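Local coordinates for NTP pyrophosphohydrolase MazG-like domain-containing protein (Vibrio sp. DAT722, PDB 2Q73) that probably hydrolyses nucleoside triphosphates to monophosphates and pyrophosphate as a magnesium-dependent house-cleaning enzyme of the MazG family, at residues E30-L34 / E58-V62; H22-L27 / Y65-L69. All coordinates share one frame; numbering follows the deposited sequence.

Interaction 1: residues E30-L34 / E58-V62; sequences EVGEL and ELYDV. With MG (magnesium ion), chain G.
Glu30 and Glu33 on one helix and Glu58 and Asp61 on the other converge on a single magnesium ion, each giving one carboxylate oxygen. The metal distances bear this out: Glu30 OE1 lies 2.3 Å from the magnesium and Asp61 OD2 2.5 Å, while the second oxygens of all four groups stand well back. Water 2 is a fifth ligand and also donates a hydrogen bond to Glu58 OE2, 2.9 Å away, so the non-ligating oxygen of Glu58 steadies it. The carboxylates are turned steeply across one another, Glu30 against Asp61 by 78° and Glu33 against Glu58 by 88°. Chain shape explains the reach. Glu30 and Glu58, both bent at chi2, curl back to the ion, whereas Glu33 stays extended beyond CG. Water 1 donates to Glu30 OE2 at 2.7 Å.

Behind the metal the antiparallel helices pack through apolar groups. Leu34 CD1 meets Leu59 CD2 at 3.5 Å, and Val62 CG2 lies against both Val31 CG2 and the backbone of Glu30. A second subunit packs on Val31, Leu34, Leu59 and Val62, and its Lys84 forms a salt bridge with Asp61 OD1, the oxygen that does not bind magnesium. The four acids on this antiparallel helix pair form the magnesium site, as is characteristic of the MazG fold. Glu30 OE1 and Asp61 OD2 sit only 3.3 Å apart without a hydrogen bond, a closeness of like charges that the shared cation probably makes tolerable; losing the metal would be expected to raise their repulsion.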
loop_
_atom_site.group_PDB
_atom_site.type_symbol
_atom_site.label_atom_id
_atom_site.label_comp_id
_atom_site.label_asym_id
_atom_site.label_seq_id
_atom_site.Cartn_x
_atom_site.Cartn_y
_atom_site.Cartn_z
ATOM N N GLU C 30 5.714 5.911 -0.223
ATOM C CA GLU C 30 5.390 6.842 0.883
ATOM C C GLU C 30 4.335 6.287 1.823
ATOM O O GLU C 30 4.387 6.536 3.031
ATOM C CB GLU C 30 4.972 8.232 0.376
ATOM C CG GLU C 30 6.035 8.919 -0.496
ATOM C CD GLU C 30 7.399 9.111 0.163
ATOM O OE1 GLU C 30 7.541 9.106 1.404
ATOM O OE2 GLU C 30 8.374 9.298 -0.598
ATOM N N VAL C 31 3.394 5.524 1.279
ATOM C CA VAL C 31 2.378 4.890 2.096
ATOM C C VAL C 31 3.082 3.909 3.048
ATOM O O VAL C 31 2.705 3.815 4.218
ATOM C CB VAL C 31 1.318 4.211 1.230
ATOM C CG1 VAL C 31 0.410 3.273 2.052
ATOM C CG2 VAL C 31 0.430 5.273 0.551
ATOM N N GLY C 32 4.084 3.176 2.556
ATOM C CA GLY C 32 4.825 2.246 3.437
ATOM C C GLY C 32 5.589 2.968 4.529
ATOM O O GLY C 32 5.625 2.529 5.666
ATOM N N GLU C 33 6.201 4.095 4.181
ATOM C CA GLU C 33 6.888 4.919 5.186
ATOM C C GLU C 33 5.886 5.508 6.171
ATOM O O GLU C 33 6.184 5.606 7.369
ATOM C CB GLU C 33 7.715 6.008 4.489
ATOM C CG GLU C 33 8.885 5.388 3.719
ATOM C CD GLU C 33 9.882 6.403 3.141
ATOM O OE1 GLU C 33 9.666 7.639 3.263
ATOM O OE2 GLU C 33 10.919 5.944 2.575
ATOM N N LEU C 34 4.702 5.899 5.688
ATOM C CA LEU C 34 3.627 6.307 6.590
ATOM C C LEU C 34 3.271 5.210 7.617
ATOM O O LEU C 34 3.127 5.488 8.821
ATOM C CB LEU C 34 2.362 6.718 5.806
ATOM C CG LEU C 34 1.136 7.143 6.643
ATOM C CD1 LEU C 34 1.449 8.387 7.520
ATOM C CD2 LEU C 34 -0.019 7.435 5.724
ATOM N N GLU C 58 5.492 11.964 6.578
ATOM C CA GLU C 58 5.007 10.910 5.704
ATOM C C GLU C 58 3.631 11.240 5.130
ATOM O O GLU C 58 3.386 10.948 3.958
ATOM C CB GLU C 58 5.011 9.528 6.397
ATOM C CG GLU C 58 6.357 9.170 7.070
ATOM C CD GLU C 58 7.606 9.399 6.211
ATOM O OE1 GLU C 58 7.506 9.489 4.975
ATOM O OE2 GLU C 58 8.712 9.464 6.800
ATOM N N LEU C 59 2.757 11.858 5.936
ATOM C CA LEU C 59 1.444 12.325 5.450
ATOM C C LEU C 59 1.597 13.376 4.346
ATOM O O LEU C 59 0.934 13.287 3.302
ATOM C CB LEU C 59 0.573 12.868 6.592
ATOM C CG LEU C 59 -0.053 11.848 7.571
ATOM C CD1 LEU C 59 -0.747 12.550 8.713
ATOM C CD2 LEU C 59 -1.013 10.862 6.877
ATOM N N TYR C 60 2.484 14.342 4.566
ATOM C CA TYR C 60 2.794 15.320 3.521
ATOM C C TYR C 60 3.341 14.613 2.261
ATOM O O TYR C 60 2.956 14.944 1.139
ATOM C CB TYR C 60 3.788 16.380 3.998
ATOM C CG TYR C 60 4.022 17.394 2.891
ATOM C CD1 TYR C 60 3.149 18.460 2.708
ATOM C CD2 TYR C 60 5.052 17.214 1.964
ATOM C CE1 TYR C 60 3.340 19.373 1.652
ATOM C CE2 TYR C 60 5.239 18.102 0.908
ATOM C CZ TYR C 60 4.382 19.171 0.758
ATOM O OH TYR C 60 4.580 20.060 -0.287
ATOM N N ASP C 61 4.236 13.646 2.445
ATOM C CA ASP C 61 4.818 12.977 1.291
ATOM C C ASP C 61 3.768 12.200 0.481
ATOM O O ASP C 61 3.853 12.166 -0.738
ATOM C CB ASP C 61 5.963 12.049 1.703
ATOM C CG ASP C 61 7.183 12.797 2.233
ATOM O OD1 ASP C 61 7.273 14.039 2.127
ATOM O OD2 ASP C 61 8.079 12.105 2.765
ATOM N N VAL C 62 2.797 11.557 1.154
ATOM C CA VAL C 62 1.680 10.905 0.461
ATOM C C VAL C 62 0.858 11.966 -0.314
ATOM O O VAL C 62 0.550 11.780 -1.518
ATOM C CB VAL C 62 0.802 10.077 1.442
ATOM C CG1 VAL C 62 -0.466 9.613 0.745
ATOM C CG2 VAL C 62 1.606 8.857 1.974
HETATM MG MG MG G . 8.949 9.817 3.034
HETATM O O HOH W 1 10.386 10.266 0.903
HETATM O O HOH W 2 10.660 9.958 4.698
#

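Interaction 2: residues H22-L27 / Y65-L69; sequences HYFFKL and YVCAL
Segments 22-27 and 65-69 run antiparallel, their axes 9.5 Å apart at closest approach and 161° between directions, with Leu27 facing Tyr65 and Tyr23 facing Leu69. Tyr65 reaches across to the other helix and lays one ring face under Lys26. The evidence for a CH-pi contact is direct: Lys26 CB stands 3.5 Å from the centroid of the Tyr65 ring, 15° off its normal. Beyond CB the lysine bends at chi2 and chi3, which brings its CE to 3.6 Å from Tyr65 OH before NZ departs to a salt bridge with Glu29. The two tyrosines meet edge to edge, Tyr23 CD2 lying close to the plane of the Tyr65 ring beside CD2, and their side chains cross at about a right angle. Tyr23 CD2 also touches Ala68 CB at 3.6 Å, and the far end of its ring is anchored by a hydrogen bond from OH to Asp14.

This is helix-against-helix packing within the all-alpha MazG fold, between helices 20-39 and 55-72, the same pair that carries the magnesium-binding acids. Deeper in, leucines fill the interface. Leu69 CD2 rests on Tyr23 CB, and Leu69 CD1 reaches Leu27 CD2 at 3.7 Å. Leu27, its CG anti to the backbone N (chi1 173°), sends CD1 to Val66 CG2, 4.1 Å away. A second subunit packs against Leu27, Val66 and Leu69, using Leu34, Val62 and Leu59 respectively.

On the polar side water 3 bridges the helices, lying 2.8 Å from His22 NE2, in the plane of the imidazole, and 3.1 Å from Tyr65 OH.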
loop_
_atom_site.group_PDB
_atom_site.type_symbol
_atom_site.label_atom_id
_atom_site.label_comp_id
_atom_site.label_asym_id
_atom_site.label_seq_id
_atom_site.Cartn_x
_atom_site.Cartn_y
_atom_site.Cartn_z
ATOM N N HIS C 22 6.494 6.038 -12.349
ATOM C CA HIS C 22 7.351 6.651 -11.304
ATOM C C HIS C 22 6.516 7.167 -10.153
ATOM O O HIS C 22 6.798 6.891 -8.978
ATOM C CB HIS C 22 8.199 7.802 -11.872
ATOM C CG HIS C 22 8.679 8.774 -10.829
ATOM N ND1 HIS C 22 9.819 8.567 -10.080
ATOM C CD2 HIS C 22 8.180 9.970 -10.428
ATOM C CE1 HIS C 22 9.992 9.584 -9.251
ATOM N NE2 HIS C 22 9.011 10.451 -9.444
ATOM N N TYR C 23 5.483 7.932 -10.483
ATOM C CA TYR C 23 4.686 8.572 -9.470
ATOM C C TYR C 23 3.872 7.567 -8.675
ATOM O O TYR C 23 3.670 7.760 -7.473
ATOM C CB TYR C 23 3.792 9.639 -10.067
ATOM C CG TYR C 23 4.561 10.795 -10.631
ATOM C CD1 TYR C 23 4.798 10.878 -12.006
ATOM C CD2 TYR C 23 5.015 11.826 -9.813
ATOM C CE1 TYR C 23 5.479 11.946 -12.565
ATOM C CE2 TYR C 23 5.720 12.934 -10.368
ATOM C CZ TYR C 23 5.939 12.978 -11.735
ATOM O OH TYR C 23 6.609 14.030 -12.319
ATOM N N PHE C 24 3.410 6.507 -9.334
ATOM C CA PHE C 24 2.631 5.504 -8.632
ATOM C C PHE C 24 3.510 4.683 -7.663
ATOM O O PHE C 24 3.132 4.486 -6.511
ATOM C CB PHE C 24 1.902 4.562 -9.623
ATOM C CG PHE C 24 1.025 3.575 -8.928
ATOM C CD1 PHE C 24 -0.135 4.022 -8.274
ATOM C CD2 PHE C 24 1.363 2.216 -8.868
ATOM C CE1 PHE C 24 -0.975 3.114 -7.601
ATOM C CE2 PHE C 24 0.541 1.302 -8.187
ATOM C CZ PHE C 24 -0.619 1.754 -7.545
ATOM N N PHE C 25 4.685 4.229 -8.130
ATOM C CA PHE C 25 5.676 3.602 -7.235
ATOM C C PHE C 25 6.003 4.479 -6.033
ATOM O O PHE C 25 6.037 4.001 -4.895
ATOM C CB PHE C 25 6.975 3.324 -7.985
ATOM C CG PHE C 25 6.885 2.222 -8.991
ATOM C CD1 PHE C 25 6.322 0.983 -8.654
ATOM C CD2 PHE C 25 7.454 2.386 -10.267
ATOM C CE1 PHE C 25 6.276 -0.062 -9.604
ATOM C CE2 PHE C 25 7.412 1.362 -11.198
ATOM C CZ PHE C 25 6.810 0.140 -10.868
ATOM N N LYS C 26 6.241 5.763 -6.268
ATOM C CA LYS C 26 6.555 6.669 -5.165
ATOM C C LYS C 26 5.410 6.812 -4.180
ATOM O O LYS C 26 5.659 6.867 -2.965
ATOM C CB LYS C 26 6.997 8.060 -5.671
ATOM C CG LYS C 26 8.402 8.137 -6.320
ATOM C CD LYS C 26 9.548 7.639 -5.451
ATOM C CE LYS C 26 9.681 8.424 -4.142
ATOM N NZ LYS C 26 10.804 7.910 -3.280
ATOM N N LEU C 27 4.172 6.887 -4.677
ATOM C CA LEU C 27 3.004 6.945 -3.788
ATOM C C LEU C 27 3.021 5.752 -2.818
ATOM O O LEU C 27 2.856 5.933 -1.603
ATOM C CB LEU C 27 1.664 6.969 -4.562
ATOM C CG LEU C 27 0.399 6.855 -3.678
ATOM C CD1 LEU C 27 0.238 8.127 -2.837
ATOM C CD2 LEU C 27 -0.835 6.620 -4.542
ATOM N N TYR C 65 2.475 13.083 -3.564
ATOM C CA TYR C 65 2.268 12.163 -4.695
ATOM C C TYR C 65 0.823 12.062 -5.169
ATOM O O TYR C 65 0.598 11.863 -6.356
ATOM C CB TYR C 65 2.953 10.808 -4.457
ATOM C CG TYR C 65 4.426 10.989 -4.618
ATOM C CD1 TYR C 65 5.274 11.081 -3.499
ATOM C CD2 TYR C 65 4.975 11.199 -5.898
ATOM C CE1 TYR C 65 6.654 11.308 -3.668
ATOM C CE2 TYR C 65 6.317 11.443 -6.074
ATOM C CZ TYR C 65 7.148 11.497 -4.958
ATOM O OH TYR C 65 8.467 11.704 -5.163
ATOM N N VAL C 66 -0.141 12.250 -4.259
ATOM C CA VAL C 66 -1.545 12.387 -4.650
ATOM C C VAL C 66 -1.708 13.605 -5.592
ATOM O O VAL C 66 -2.316 13.489 -6.652
ATOM C CB VAL C 66 -2.493 12.445 -3.420
ATOM C CG1 VAL C 66 -3.881 12.933 -3.817
ATOM C CG2 VAL C 66 -2.616 11.055 -2.759
ATOM N N CYS C 67 -1.140 14.754 -5.219
ATOM C CA CYS C 67 -1.181 15.936 -6.111
ATOM C C CYS C 67 -0.415 15.706 -7.422
ATOM O O CYS C 67 -0.882 16.110 -8.499
ATOM C CB CYS C 67 -0.636 17.168 -5.404
ATOM S SG CYS C 67 -1.695 17.730 -4.052
ATOM N N ALA C 68 0.757 15.079 -7.327
ATOM C CA ALA C 68 1.583 14.850 -8.520
ATOM C C ALA C 68 0.847 13.919 -9.487
ATOM O O ALA C 68 0.798 14.178 -10.690
ATOM C CB ALA C 68 2.928 14.284 -8.148
ATOM N N LEU C 69 0.237 12.870 -8.953
ATOM C CA LEU C 69 -0.583 11.957 -9.767
ATOM C C LEU C 69 -1.794 12.659 -10.363
ATOM O O LEU C 69 -2.190 12.370 -11.494
ATOM C CB LEU C 69 -1.037 10.760 -8.936
ATOM C CG LEU C 69 0.027 9.673 -8.734
ATOM C CD1 LEU C 69 -0.311 8.801 -7.527
ATOM C CD2 LEU C 69 0.118 8.829 -10.022
HETATM O O HOH W 3 8.778 12.861 -7.979
#

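Overall arrangement
Interactions 1 and 2 are successive levels of one antiparallel pair, helices 20-39 and 55-72, with 30-34/58-62 nested inside the loop that 22-27/65-69 closes. Their centres are 11 Å apart and they touch: Glu30 CG lies 3.8 Å from Tyr65 CD1. Both are largely buried, though Glu33 in the first and His22, Lys26 and Tyr65 in the second are partly exposed. The same 161° angle accompanies different axis spacings, 8.6 Å at the metal and 9.5 Å at the level of the tyrosines. The chemistry differs: interaction 1 joins four carboxylates round magnesium and backs them with leucine and valine packing, whereas interaction 2 has no metal and rests on aromatic and aliphatic contacts with one bridging water. The apolar side of each also meets the second subunit.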